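Local coordinates for protein 5'-Methylthioadenosine Nucleosidase (Arabidopsis thaliana, PDB 2H8G) that is an alpha/beta protein of the phosphorylase superfamily, built on a central mixed sheet and holding adenine in its pocket, at residues S28-I33 / N75-G80; A125-V130 / K221-L226; S134-H139 / E202-A207. All blocks are in the same frame, centred on the assembly; numbering follows the deposited sequence.

Contact 1: residues S28-I33 / N75-G80; sequences SVVFVI and NVVCPG
Val29 O accepts a hydrogen bond from Asn75 N, 2.9 Å away. This bond begins a parallel beta pairing in the central sheet of this alpha/beta fold, where strands 28-32 and 75-78 run with their directions only 23° apart. Val30 turns its side chain to the face that it shares with Asn75 and Val77. There its CG2 meets Asn75 CB at 3.9 Å while CG1, placed anti to the backbone N (chi1 168°), reaches Val77 CG2. Helix 92-106 covers that face through Leu106 and Ser102. Phe31 uses both its backbone polar atoms on the partner strand: Phe31 N is 2.8 Å from Asn75 O, and Phe31 O is 2.8 Å from Val77 N. Such a pair of bonds, made to the residues before and after Val76, is the parallel ladder in its regular form. On the other face Phe31 CB packs on Val76 CG2, but the ring leads away to Leu42 of helix 36-45; Asn75 O lies at its edge, near the ring plane. Val32 returns to the Val30 face and sets CG2 against Val77 CG2, 3.9 Å apart. Ile33 closes the ladder with N 3.0 Å from Val77 O in an almost straight bond. Its CD1 touches Val76 CG1, while Pro79 CD lies 3.3 Å from Ile33 O, and Cys78 CA makes a CA-H...O contact with that same oxygen at 3.3 Å.

Contact 2: residues A125-V130 / K221-L226; sequences ANIGDV and KAVTDL. With ADE (adenine), chain C.
Asp225 has two neighbours of different kinds: its CA meets Ile127 CD1 at 3.3 Å across the contact, while its carboxylate lies almost in the plane of the adenine, meeting the base along its N6/N7 edge. There adenine N6 donates to Asp225 OD2 over 2.9 Å in a nearly straight bond (170° at the hydrogen). Asp225 OD1 lies close to adenine N7, and Thr224 OG1 is hydrogen-bonded to that same OD1 over 2.8 Å, arriving nearly along the C-O axis; the same hydroxyl is also bonded to Cys117 O. Asp225 chi1 of 53° sets CG between the backbone N and the carbonyl carbon, which swings the carboxylate to the adenine side, away from the turn. The second carboxylate, of Asp129, is met above its plane by Asn126 N, 47° out of it, within the type II turn 126-129.

That turn is tied to strand 221-226 by two backbone bonds: Gly128 N to Val223 O is 2.8 Å, and Val223 N to Asp129 O is 2.9 Å. Past them Val130 pairs with Ala222 in an antiparallel, non-hydrogen-bonded fashion. Val223 points its branches into the turn, with CG1 3.7 Å from Asn126 O and CG2 3.8 Å from Asp129 O. Ile127 bends over the strand end so that CD1 also touches Leu226 CG at 3.8 Å, and Leu226 CD2 approaches Ala125 O. Lys221 points away from the turn; its NZ forms a salt bridge with Asp200, itself a residue of the adenine pocket, and a hydrogen bond with Asn113 OD1.

The chemistry divides the strand: Val223 and Leu226 pack on the turn while Thr224 and Asp225 serve the pocket. Two main-chain bonds at Val223, and the hydroxyl of Thr224, probably help to set where the carboxylate stands against adenine.

Contact 3: residues S134-H139 / E202-A207; sequences SDVVFH and EGAAVA
The first turn of helix 203-212 lies across strand 135-138 of the sheet, Ala204 wedged against Phe138 and Val136. This is helix-on-sheet packing, with the strand and helix directions 111° apart and the segment axes 7.4 Å apart at closest approach. The methyl of Ala204 sits over one face of the Phe138 ring: its CB is 3.4 Å from the ring centroid and 9° off the normal, a CH-pi contact placed nearly over the centre. The far end of the ring continues onto Ala205, whose CB is 4.3 Å from Phe138 CZ.

Val136 uses both its methyls. With chi1 at 63°, CG2 stands anti to the backbone N and presses on the helix backbone, 3.4 Å from Ala204 N and 3.5 Å from Ala204 CA, a tight carbon pair. CG1 goes one turn further and meets Ala207 CB at 3.6 Å. Glu202, at the N-cap position, gives its carbonyl to two donors, with Glu202 O 3.0 Å from Ala205 N and 3.1 Å from Val206 N. Ala205 also packs on Val93 of the second subunit, placing the contact near the dimer interface.

The contact is carried by methyls and the ring, with Val136 CG2 and Ala204 CB also lying against backbone. Asp200 OD1 bonds to Gly203 N. Val136 CG2 can lie against the Ala204 amide without leaving it unpaired, because the methyl stands well off the N-H direction and Thr177 OG1 takes that N-H.

In the fold
All three contacts draw on the same mixed sheet. Contact 2 reaches the adenine directly through Thr224 and Asp225, whereas in contact 1 the side chain of Ile33 is about 12 Å from the ligand. Contacts 1 and 2 have centres about 21 Å apart and do not touch, their nearest atoms being about 6 Å apart. Contact 3 touches both: Val206 CG2 packs on Val32 CG1 at 4.3 Å, and Gly203 N lies 4.2 Å from Lys221 NZ. At the second junction Asp200 OD1, of the adenine pocket, pairs with both Lys221 NZ and Gly203 N, linking strand 217-226 to the start of the preceding helix.

Contact 1: residues S28-I33 / N75-G80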
ATOM      1  N   SER A  28      17.391 -15.086 -11.978  1.00 29.57           N
ATOM      2  CA  SER A  28      17.083 -14.648 -10.625  1.00 28.96           C
ATOM      3  C   SER A  28      15.587 -14.632 -10.352  1.00 27.15           C
ATOM      4  O   SER A  28      14.791 -14.231 -11.200  1.00 25.45           O
ATOM      5  CB  SER A  28      17.658 -13.252 -10.371  1.00 31.25           C
ATOM      6  OG  SER A  28      17.023 -12.276 -11.179  1.00 34.71           O
ATOM      7  N   VAL A  29      15.220 -15.072  -9.155  1.00 25.92           N
ATOM      8  CA  VAL A  29      13.827 -15.115  -8.738  1.00 25.67           C
ATOM      9  C   VAL A  29      13.711 -14.489  -7.361  1.00 24.20           C
ATOM     10  O   VAL A  29      14.559 -14.715  -6.500  1.00 23.72           O
ATOM     11  CB  VAL A  29      13.313 -16.565  -8.638  1.00 25.91           C
ATOM     12  CG1 VAL A  29      11.852 -16.573  -8.197  1.00 26.24           C
ATOM     13  CG2 VAL A  29      13.483 -17.274  -9.972  1.00 28.59           C
ATOM     14  N   VAL A  30      12.667 -13.693  -7.157  1.00 24.06           N
ATOM     15  CA  VAL A  30      12.433 -13.082  -5.858  1.00 21.85           C
ATOM     16  C   VAL A  30      11.091 -13.559  -5.332  1.00 21.00           C
ATOM     17  O   VAL A  30      10.077 -13.460  -6.026  1.00 22.21           O
ATOM     18  CB  VAL A  30      12.379 -11.535  -5.926  1.00 23.48           C
ATOM     19  CG1 VAL A  30      11.832 -10.978  -4.615  1.00 24.48           C
ATOM     20  CG2 VAL A  30      13.770 -10.966  -6.177  1.00 23.41           C
ATOM     21  N   PHE A  31      11.098 -14.112  -4.124  1.00 19.60           N
ATOM     22  CA  PHE A  31       9.864 -14.544  -3.480  1.00 19.24           C
ATOM     23  C   PHE A  31       9.481 -13.421  -2.529  1.00 19.39           C
ATOM     24  O   PHE A  31      10.313 -12.966  -1.745  1.00 20.22           O
ATOM     25  CB  PHE A  31      10.062 -15.801  -2.625  1.00 19.47           C
ATOM     26  CG  PHE A  31      10.026 -17.089  -3.395  1.00 20.15           C
ATOM     27  CD1 PHE A  31      11.139 -17.524  -4.107  1.00 24.95           C
ATOM     28  CD2 PHE A  31       8.882 -17.886  -3.388  1.00 20.50           C
ATOM     29  CE1 PHE A  31      11.115 -18.735  -4.802  1.00 25.31           C
ATOM     30  CE2 PHE A  31       8.847 -19.100  -4.080  1.00 21.88           C
ATOM     31  CZ  PHE A  31       9.968 -19.523  -4.787  1.00 26.63           C
ATOM     32  N   VAL A  32       8.238 -12.959  -2.614  1.00 19.16           N
ATOM     33  CA  VAL A  32       7.751 -11.933  -1.703  1.00 18.36           C
ATOM     34  C   VAL A  32       6.824 -12.717  -0.785  1.00 19.15           C
ATOM     35  O   VAL A  32       5.820 -13.272  -1.237  1.00 18.41           O
ATOM     36  CB  VAL A  32       6.960 -10.836  -2.436  1.00 16.99           C
ATOM     37  CG1 VAL A  32       6.304  -9.914  -1.418  1.00 18.31           C
ATOM     38  CG2 VAL A  32       7.897 -10.040  -3.339  1.00 17.80           C
ATOM     39  N   ILE A  33       7.186 -12.792   0.493  1.00 18.27           N
ATOM     40  CA  ILE A  33       6.418 -13.548   1.482  1.00 18.74           C
ATOM     41  C   ILE A  33       6.130 -12.673   2.697  1.00 18.86           C
ATOM     42  O   ILE A  33       7.042 -12.145   3.333  1.00 21.24           O
ATOM     43  CB  ILE A  33       7.200 -14.820   1.890  1.00 19.93           C
ATOM     44  CG1 ILE A  33       7.504 -15.643   0.630  1.00 19.98           C
ATOM     45  CG2 ILE A  33       6.399 -15.642   2.891  1.00 20.33           C
ATOM     46  CD1 ILE A  33       8.286 -16.924   0.874  1.00 21.59           C
ATOM     47  N   ASN A  75      16.143 -15.186  -4.072  1.00 28.61           N
ATOM     48  CA  ASN A  75      16.030 -14.155  -3.059  1.00 28.71           C
ATOM     49  C   ASN A  75      14.643 -14.275  -2.442  1.00 27.66           C
ATOM     50  O   ASN A  75      13.661 -14.494  -3.147  1.00 29.75           O
ATOM     51  CB  ASN A  75      16.206 -12.765  -3.683  1.00 29.55           C
ATOM     52  CG  ASN A  75      17.624 -12.515  -4.166  1.00 31.75           C
ATOM     53  OD1 ASN A  75      17.846 -12.156  -5.324  1.00 35.06           O
ATOM     54  ND2 ASN A  75      18.591 -12.700  -3.277  1.00 33.36           N
ATOM     55  N   VAL A  76      14.571 -14.177  -1.121  1.00 26.74           N
ATOM     56  CA  VAL A  76      13.292 -14.243  -0.422  1.00 25.54           C
ATOM     57  C   VAL A  76      13.214 -12.994   0.443  1.00 25.62           C
ATOM     58  O   VAL A  76      14.092 -12.752   1.269  1.00 24.90           O
ATOM     59  CB  VAL A  76      13.191 -15.490   0.484  1.00 26.99           C
ATOM     60  CG1 VAL A  76      11.866 -15.479   1.236  1.00 27.18           C
ATOM     61  CG2 VAL A  76      13.304 -16.750  -0.357  1.00 27.01           C
ATOM     62  N   VAL A  77      12.171 -12.194   0.250  1.00 22.36           N
ATOM     63  CA  VAL A  77      12.024 -10.970   1.021  1.00 22.67           C
ATOM     64  C   VAL A  77      10.739 -10.957   1.834  1.00 22.11           C
ATOM     65  O   VAL A  77       9.676 -11.351   1.350  1.00 20.89           O
ATOM     66  CB  VAL A  77      12.067  -9.733   0.101  1.00 22.51           C
ATOM     67  CG1 VAL A  77      13.382  -9.712  -0.655  1.00 25.60           C
ATOM     68  CG2 VAL A  77      10.900  -9.755  -0.873  1.00 24.54           C
ATOM     69  N   CYS A  78      10.858 -10.512   3.082  1.00 21.47           N
ATOM     70  CA  CYS A  78       9.733 -10.438   4.007  1.00 21.07           C
ATOM     71  C   CYS A  78       9.710  -9.057   4.643  1.00 22.08           C
ATOM     72  O   CYS A  78      10.765  -8.480   4.912  1.00 21.31           O
ATOM     73  CB  CYS A  78       9.888 -11.481   5.115  1.00 21.72           C
ATOM     74  SG  CYS A  78      10.098 -13.171   4.537  1.00 25.76           S
ATOM     75  N   PRO A  79       8.509  -8.514   4.905  1.00 20.64           N
ATOM     76  CA  PRO A  79       8.365  -7.190   5.517  1.00 23.80           C
ATOM     77  C   PRO A  79       8.947  -7.132   6.930  1.00 25.03           C
ATOM     78  O   PRO A  79       9.255  -6.055   7.440  1.00 26.14           O
ATOM     79  CB  PRO A  79       6.854  -6.955   5.482  1.00 24.81           C
ATOM     80  CG  PRO A  79       6.294  -8.338   5.581  1.00 25.34           C
ATOM     81  CD  PRO A  79       7.187  -9.114   4.640  1.00 22.37           C
ATOM     82  N   GLY A  80       9.086  -8.297   7.554  1.00 24.55           N
ATOM     83  CA  GLY A  80       9.657  -8.364   8.888  1.00 25.53           C
ATOM     84  C   GLY A  80       8.747  -7.970  10.032  1.00 26.17           C
ATOM     85  O   GLY A  80       7.545  -7.762   9.858  1.00 25.68           O
TER
HETATM   86  O   HOH W   1      16.498 -11.123  -8.205  1.00 36.63           O

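Contact 2: residues A125-V130 / K221-L226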
ATOM      1  N   ALA A 125     -12.204 -24.916  -3.464  1.00 22.81           N
ATOM      2  CA  ALA A 125     -11.017 -24.882  -2.615  1.00 24.00           C
ATOM      3  C   ALA A 125     -11.149 -25.810  -1.414  1.00 22.78           C
ATOM      4  O   ALA A 125     -12.230 -25.963  -0.844  1.00 23.50           O
ATOM      5  CB  ALA A 125     -10.751 -23.454  -2.140  1.00 22.28           C
ATOM      6  N   ASN A 126     -10.037 -26.437  -1.048  1.00 22.35           N
ATOM      7  CA  ASN A 126      -9.980 -27.334   0.100  1.00 23.05           C
ATOM      8  C   ASN A 126      -8.761 -26.962   0.938  1.00 21.93           C
ATOM      9  O   ASN A 126      -7.764 -26.481   0.408  1.00 21.12           O
ATOM     10  CB  ASN A 126      -9.859 -28.791  -0.357  1.00 25.26           C
ATOM     11  CG  ASN A 126     -11.107 -29.288  -1.057  1.00 29.08           C
ATOM     12  OD1 ASN A 126     -12.196 -29.283  -0.483  1.00 32.37           O
ATOM     13  ND2 ASN A 126     -10.956 -29.720  -2.301  1.00 32.76           N
ATOM     14  N   ILE A 127      -8.846 -27.181   2.243  1.00 21.45           N
ATOM     15  CA  ILE A 127      -7.734 -26.884   3.134  1.00 22.18           C
ATOM     16  C   ILE A 127      -6.512 -27.659   2.649  1.00 21.61           C
ATOM     17  O   ILE A 127      -6.602 -28.852   2.353  1.00 22.75           O
ATOM     18  CB  ILE A 127      -8.052 -27.313   4.583  1.00 23.43           C
ATOM     19  CG1 ILE A 127      -9.247 -26.519   5.113  1.00 25.59           C
ATOM     20  CG2 ILE A 127      -6.830 -27.107   5.475  1.00 25.14           C
ATOM     21  CD1 ILE A 127      -8.988 -25.037   5.240  1.00 25.72           C
ATOM     22  N   GLY A 128      -5.376 -26.978   2.554  1.00 21.12           N
ATOM     23  CA  GLY A 128      -4.161 -27.639   2.115  1.00 21.31           C
ATOM     24  C   GLY A 128      -3.829 -27.464   0.647  1.00 20.53           C
ATOM     25  O   GLY A 128      -2.696 -27.706   0.240  1.00 22.25           O
ATOM     26  N   ASP A 129      -4.807 -27.054  -0.156  1.00 20.24           N
ATOM     27  CA  ASP A 129      -4.565 -26.850  -1.578  1.00 21.13           C
ATOM     28  C   ASP A 129      -3.618 -25.682  -1.805  1.00 19.25           C
ATOM     29  O   ASP A 129      -3.724 -24.654  -1.139  1.00 18.94           O
ATOM     30  CB  ASP A 129      -5.861 -26.524  -2.331  1.00 21.66           C
ATOM     31  CG  ASP A 129      -6.784 -27.709  -2.471  1.00 23.97           C
ATOM     32  OD1 ASP A 129      -6.320 -28.861  -2.347  1.00 25.12           O
ATOM     33  OD2 ASP A 129      -7.983 -27.477  -2.732  1.00 24.41           O
ATOM     34  N   VAL A 130      -2.690 -25.848  -2.741  1.00 19.87           N
ATOM     35  CA  VAL A 130      -1.785 -24.767  -3.092  1.00 19.37           C
ATOM     36  C   VAL A 130      -2.191 -24.390  -4.508  1.00 19.61           C
ATOM     37  O   VAL A 130      -2.007 -25.166  -5.445  1.00 20.39           O
ATOM     38  CB  VAL A 130      -0.312 -25.186  -3.080  1.00 19.96           C
ATOM     39  CG1 VAL A 130       0.555 -23.987  -3.456  1.00 20.26           C
ATOM     40  CG2 VAL A 130       0.069 -25.708  -1.699  1.00 20.09           C
ATOM     41  N   LYS A 221      -0.691 -19.709  -3.607  1.00 16.44           N
ATOM     42  CA  LYS A 221      -1.514 -19.427  -2.439  1.00 16.07           C
ATOM     43  C   LYS A 221      -2.060 -20.712  -1.835  1.00 16.23           C
ATOM     44  O   LYS A 221      -2.815 -21.445  -2.476  1.00 16.77           O
ATOM     45  CB  LYS A 221      -2.652 -18.480  -2.841  1.00 17.51           C
ATOM     46  CG  LYS A 221      -2.151 -17.100  -3.301  1.00 17.35           C
ATOM     47  CD  LYS A 221      -1.683 -16.241  -2.127  1.00 16.70           C
ATOM     48  CE  LYS A 221      -0.864 -15.032  -2.599  1.00 16.68           C
ATOM     49  NZ  LYS A 221      -0.625 -14.053  -1.497  1.00 17.00           N
ATOM     50  N   ALA A 222      -1.654 -20.974  -0.595  1.00 16.15           N
ATOM     51  CA  ALA A 222      -2.044 -22.183   0.121  1.00 17.14           C
ATOM     52  C   ALA A 222      -3.212 -21.925   1.072  1.00 15.25           C
ATOM     53  O   ALA A 222      -3.135 -21.071   1.957  1.00 16.19           O
ATOM     54  CB  ALA A 222      -0.845 -22.725   0.884  1.00 16.98           C
ATOM     55  N   VAL A 223      -4.289 -22.683   0.882  1.00 15.85           N
ATOM     56  CA  VAL A 223      -5.508 -22.534   1.678  1.00 16.50           C
ATOM     57  C   VAL A 223      -5.411 -23.049   3.107  1.00 16.88           C
ATOM     58  O   VAL A 223      -5.232 -24.246   3.338  1.00 18.12           O
ATOM     59  CB  VAL A 223      -6.698 -23.231   0.975  1.00 17.67           C
ATOM     60  CG1 VAL A 223      -7.980 -23.034   1.778  1.00 16.68           C
ATOM     61  CG2 VAL A 223      -6.873 -22.663  -0.426  1.00 19.53           C
ATOM     62  N   THR A 224      -5.545 -22.131   4.058  1.00 17.43           N
ATOM     63  CA  THR A 224      -5.494 -22.471   5.481  1.00 17.32           C
ATOM     64  C   THR A 224      -6.873 -22.487   6.127  1.00 20.27           C
ATOM     65  O   THR A 224      -7.054 -23.050   7.205  1.00 20.09           O
ATOM     66  CB  THR A 224      -4.631 -21.471   6.279  1.00 19.25           C
ATOM     67  OG1 THR A 224      -5.015 -20.127   5.949  1.00 18.85           O
ATOM     68  CG2 THR A 224      -3.158 -21.676   5.975  1.00 20.75           C
ATOM     69  N   ASP A 225      -7.848 -21.869   5.474  1.00 18.46           N
ATOM     70  CA  ASP A 225      -9.187 -21.810   6.039  1.00 17.53           C
ATOM     71  C   ASP A 225     -10.237 -21.645   4.955  1.00 18.32           C
ATOM     72  O   ASP A 225      -9.946 -21.127   3.874  1.00 17.90           O
ATOM     73  CB  ASP A 225      -9.287 -20.647   7.032  1.00 18.58           C
ATOM     74  CG  ASP A 225      -8.849 -19.325   6.429  1.00 21.03           C
ATOM     75  OD1 ASP A 225      -7.635 -19.133   6.229  1.00 21.13           O
ATOM     76  OD2 ASP A 225      -9.723 -18.476   6.147  1.00 21.68           O
ATOM     77  N   LEU A 226     -11.452 -22.096   5.250  1.00 20.13           N
ATOM     78  CA  LEU A 226     -12.555 -21.984   4.300  1.00 20.22           C
ATOM     79  C   LEU A 226     -13.480 -20.860   4.757  1.00 21.45           C
ATOM     80  O   LEU A 226     -14.156 -20.964   5.784  1.00 20.90           O
ATOM     81  CB  LEU A 226     -13.308 -23.315   4.203  1.00 21.00           C
ATOM     82  CG  LEU A 226     -12.449 -24.496   3.740  1.00 20.55           C
ATOM     83  CD1 LEU A 226     -13.301 -25.764   3.707  1.00 23.83           C
ATOM     84  CD2 LEU A 226     -11.855 -24.209   2.370  1.00 24.85           C
TER
HETATM   85  N9  ADE C 701      -4.985 -15.491   5.062  1.00 21.70           N
HETATM   86  C8  ADE C 701      -5.401 -16.709   5.474  1.00 22.24           C
HETATM   87  N7  ADE C 701      -6.748 -16.839   5.524  1.00 21.37           N
HETATM   88  C5  ADE C 701      -7.209 -15.616   5.116  1.00 19.54           C
HETATM   89  C6  ADE C 701      -8.524 -15.053   4.931  1.00 21.85           C
HETATM   90  N6  ADE C 701      -9.618 -15.765   5.176  1.00 20.62           N
HETATM   91  N1  ADE C 701      -8.616 -13.714   4.483  1.00 19.92           N
HETATM   92  C2  ADE C 701      -7.473 -12.991   4.235  1.00 20.55           C
HETATM   93  N3  ADE C 701      -6.173 -13.453   4.386  1.00 20.76           N
HETATM   94  C4  ADE C 701      -6.128 -14.765   4.823  1.00 19.72           C

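Contact 3: residues S134-H139 / E202-A207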
ATOM      1  N   SER A 134      -4.780 -17.125 -11.353  1.00 20.10           N
ATOM      2  CA  SER A 134      -5.001 -16.700 -12.737  1.00 21.81           C
ATOM      3  C   SER A 134      -4.937 -15.175 -12.846  1.00 20.94           C
ATOM      4  O   SER A 134      -4.161 -14.629 -13.631  1.00 21.62           O
ATOM      5  CB  SER A 134      -6.362 -17.201 -13.237  1.00 22.47           C
ATOM      6  OG  SER A 134      -7.409 -16.852 -12.349  1.00 27.11           O
ATOM      7  N   ASP A 135      -5.775 -14.496 -12.070  1.00 22.22           N
ATOM      8  CA  ASP A 135      -5.780 -13.038 -12.032  1.00 21.59           C
ATOM      9  C   ASP A 135      -6.100 -12.606 -10.613  1.00 19.80           C
ATOM     10  O   ASP A 135      -6.506 -13.421  -9.783  1.00 17.58           O
ATOM     11  CB  ASP A 135      -6.778 -12.428 -13.031  1.00 24.03           C
ATOM     12  CG  ASP A 135      -8.170 -13.008 -12.918  1.00 26.18           C
ATOM     13  OD1 ASP A 135      -8.537 -13.506 -11.837  1.00 29.87           O
ATOM     14  OD2 ASP A 135      -8.910 -12.942 -13.923  1.00 31.22           O
ATOM     15  N   VAL A 136      -5.915 -11.324 -10.336  1.00 17.96           N
ATOM     16  CA  VAL A 136      -6.126 -10.814  -8.995  1.00 16.85           C
ATOM     17  C   VAL A 136      -6.864  -9.483  -8.984  1.00 18.16           C
ATOM     18  O   VAL A 136      -6.746  -8.690  -9.911  1.00 18.44           O
ATOM     19  CB  VAL A 136      -4.762 -10.663  -8.285  1.00 19.02           C
ATOM     20  CG1 VAL A 136      -3.905  -9.629  -9.017  1.00 18.71           C
ATOM     21  CG2 VAL A 136      -4.964 -10.300  -6.831  1.00 19.01           C
ATOM     22  N   VAL A 137      -7.637  -9.262  -7.928  1.00 15.86           N
ATOM     23  CA  VAL A 137      -8.406  -8.038  -7.755  1.00 16.96           C
ATOM     24  C   VAL A 137      -8.413  -7.644  -6.282  1.00 15.34           C
ATOM     25  O   VAL A 137      -8.000  -8.432  -5.426  1.00 16.48           O
ATOM     26  CB  VAL A 137      -9.890  -8.233  -8.177  1.00 18.93           C
ATOM     27  CG1 VAL A 137      -9.978  -8.562  -9.654  1.00 19.01           C
ATOM     28  CG2 VAL A 137     -10.532  -9.343  -7.353  1.00 18.29           C
ATOM     29  N   PHE A 138      -8.864  -6.419  -6.006  1.00 16.51           N
ATOM     30  CA  PHE A 138      -9.027  -5.925  -4.630  1.00 16.81           C
ATOM     31  C   PHE A 138     -10.530  -5.935  -4.363  1.00 17.94           C
ATOM     32  O   PHE A 138     -11.313  -5.644  -5.266  1.00 18.65           O
ATOM     33  CB  PHE A 138      -8.603  -4.459  -4.459  1.00 16.87           C
ATOM     34  CG  PHE A 138      -7.124  -4.213  -4.506  1.00 16.38           C
ATOM     35  CD1 PHE A 138      -6.505  -3.880  -5.700  1.00 16.77           C
ATOM     36  CD2 PHE A 138      -6.362  -4.243  -3.342  1.00 17.64           C
ATOM     37  CE1 PHE A 138      -5.147  -3.567  -5.739  1.00 17.96           C
ATOM     38  CE2 PHE A 138      -5.005  -3.935  -3.369  1.00 17.84           C
ATOM     39  CZ  PHE A 138      -4.396  -3.594  -4.567  1.00 19.94           C
ATOM     40  N   HIS A 139     -10.936  -6.247  -3.136  1.00 15.97           N
ATOM     41  CA  HIS A 139     -12.359  -6.212  -2.801  1.00 17.31           C
ATOM     42  C   HIS A 139     -12.685  -5.112  -1.792  1.00 17.72           C
ATOM     43  O   HIS A 139     -13.854  -4.897  -1.476  1.00 19.64           O
ATOM     44  CB  HIS A 139     -12.860  -7.564  -2.266  1.00 16.54           C
ATOM     45  CG  HIS A 139     -12.028  -8.142  -1.163  1.00 16.92           C
ATOM     46  ND1 HIS A 139     -12.083  -7.696   0.142  1.00 20.21           N
ATOM     47  CD2 HIS A 139     -11.126  -9.150  -1.177  1.00 13.05           C
ATOM     48  CE1 HIS A 139     -11.247  -8.408   0.882  1.00 15.51           C
ATOM     49  NE2 HIS A 139     -10.655  -9.295   0.105  1.00 19.61           N
ATOM     50  N   GLU A 202      -2.374  -9.464   0.470  1.00 16.01           N
ATOM     51  CA  GLU A 202      -1.259  -8.804  -0.225  1.00 15.65           C
ATOM     52  C   GLU A 202      -1.217  -8.922  -1.752  1.00 15.31           C
ATOM     53  O   GLU A 202      -0.713  -8.023  -2.427  1.00 15.40           O
ATOM     54  CB  GLU A 202       0.086  -9.338   0.280  1.00 18.90           C
ATOM     55  CG  GLU A 202       0.420  -9.091   1.749  1.00 20.05           C
ATOM     56  CD  GLU A 202      -0.154 -10.137   2.684  1.00 21.04           C
ATOM     57  OE1 GLU A 202      -0.281 -11.311   2.265  1.00 22.17           O
ATOM     58  OE2 GLU A 202      -0.449  -9.781   3.849  1.00 20.62           O
ATOM     59  N   GLY A 203      -1.715 -10.034  -2.280  1.00 14.13           N
ATOM     60  CA  GLY A 203      -1.648 -10.298  -3.711  1.00 15.78           C
ATOM     61  C   GLY A 203      -1.835  -9.188  -4.730  1.00 15.05           C
ATOM     62  O   GLY A 203      -0.950  -8.928  -5.548  1.00 15.35           O
ATOM     63  N   ALA A 204      -2.982  -8.530  -4.692  1.00 16.19           N
ATOM     64  CA  ALA A 204      -3.266  -7.483  -5.665  1.00 16.06           C
ATOM     65  C   ALA A 204      -2.293  -6.310  -5.614  1.00 16.79           C
ATOM     66  O   ALA A 204      -2.087  -5.634  -6.626  1.00 17.22           O
ATOM     67  CB  ALA A 204      -4.699  -6.989  -5.496  1.00 16.61           C
ATOM     68  N   ALA A 205      -1.706  -6.063  -4.444  1.00 15.78           N
ATOM     69  CA  ALA A 205      -0.760  -4.966  -4.283  1.00 14.88           C
ATOM     70  C   ALA A 205       0.578  -5.372  -4.888  1.00 14.93           C
ATOM     71  O   ALA A 205       1.260  -4.560  -5.515  1.00 15.69           O
ATOM     72  CB  ALA A 205      -0.593  -4.621  -2.806  1.00 16.68           C
ATOM     73  N   VAL A 206       0.960  -6.631  -4.695  1.00 15.31           N
ATOM     74  CA  VAL A 206       2.210  -7.114  -5.269  1.00 15.48           C
ATOM     75  C   VAL A 206       2.072  -7.047  -6.792  1.00 16.38           C
ATOM     76  O   VAL A 206       3.007  -6.641  -7.490  1.00 17.04           O
ATOM     77  CB  VAL A 206       2.507  -8.571  -4.843  1.00 15.51           C
ATOM     78  CG1 VAL A 206       3.785  -9.070  -5.524  1.00 17.39           C
ATOM     79  CG2 VAL A 206       2.666  -8.643  -3.324  1.00 16.93           C
ATOM     80  N   ALA A 207       0.905  -7.435  -7.305  1.00 16.98           N
ATOM     81  CA  ALA A 207       0.666  -7.406  -8.750  1.00 15.46           C
ATOM     82  C   ALA A 207       0.684  -5.973  -9.270  1.00 14.98           C
ATOM     83  O   ALA A 207       1.175  -5.715 -10.372  1.00 17.91           O
ATOM     84  CB  ALA A 207      -0.670  -8.071  -9.080  1.00 16.34           C
TER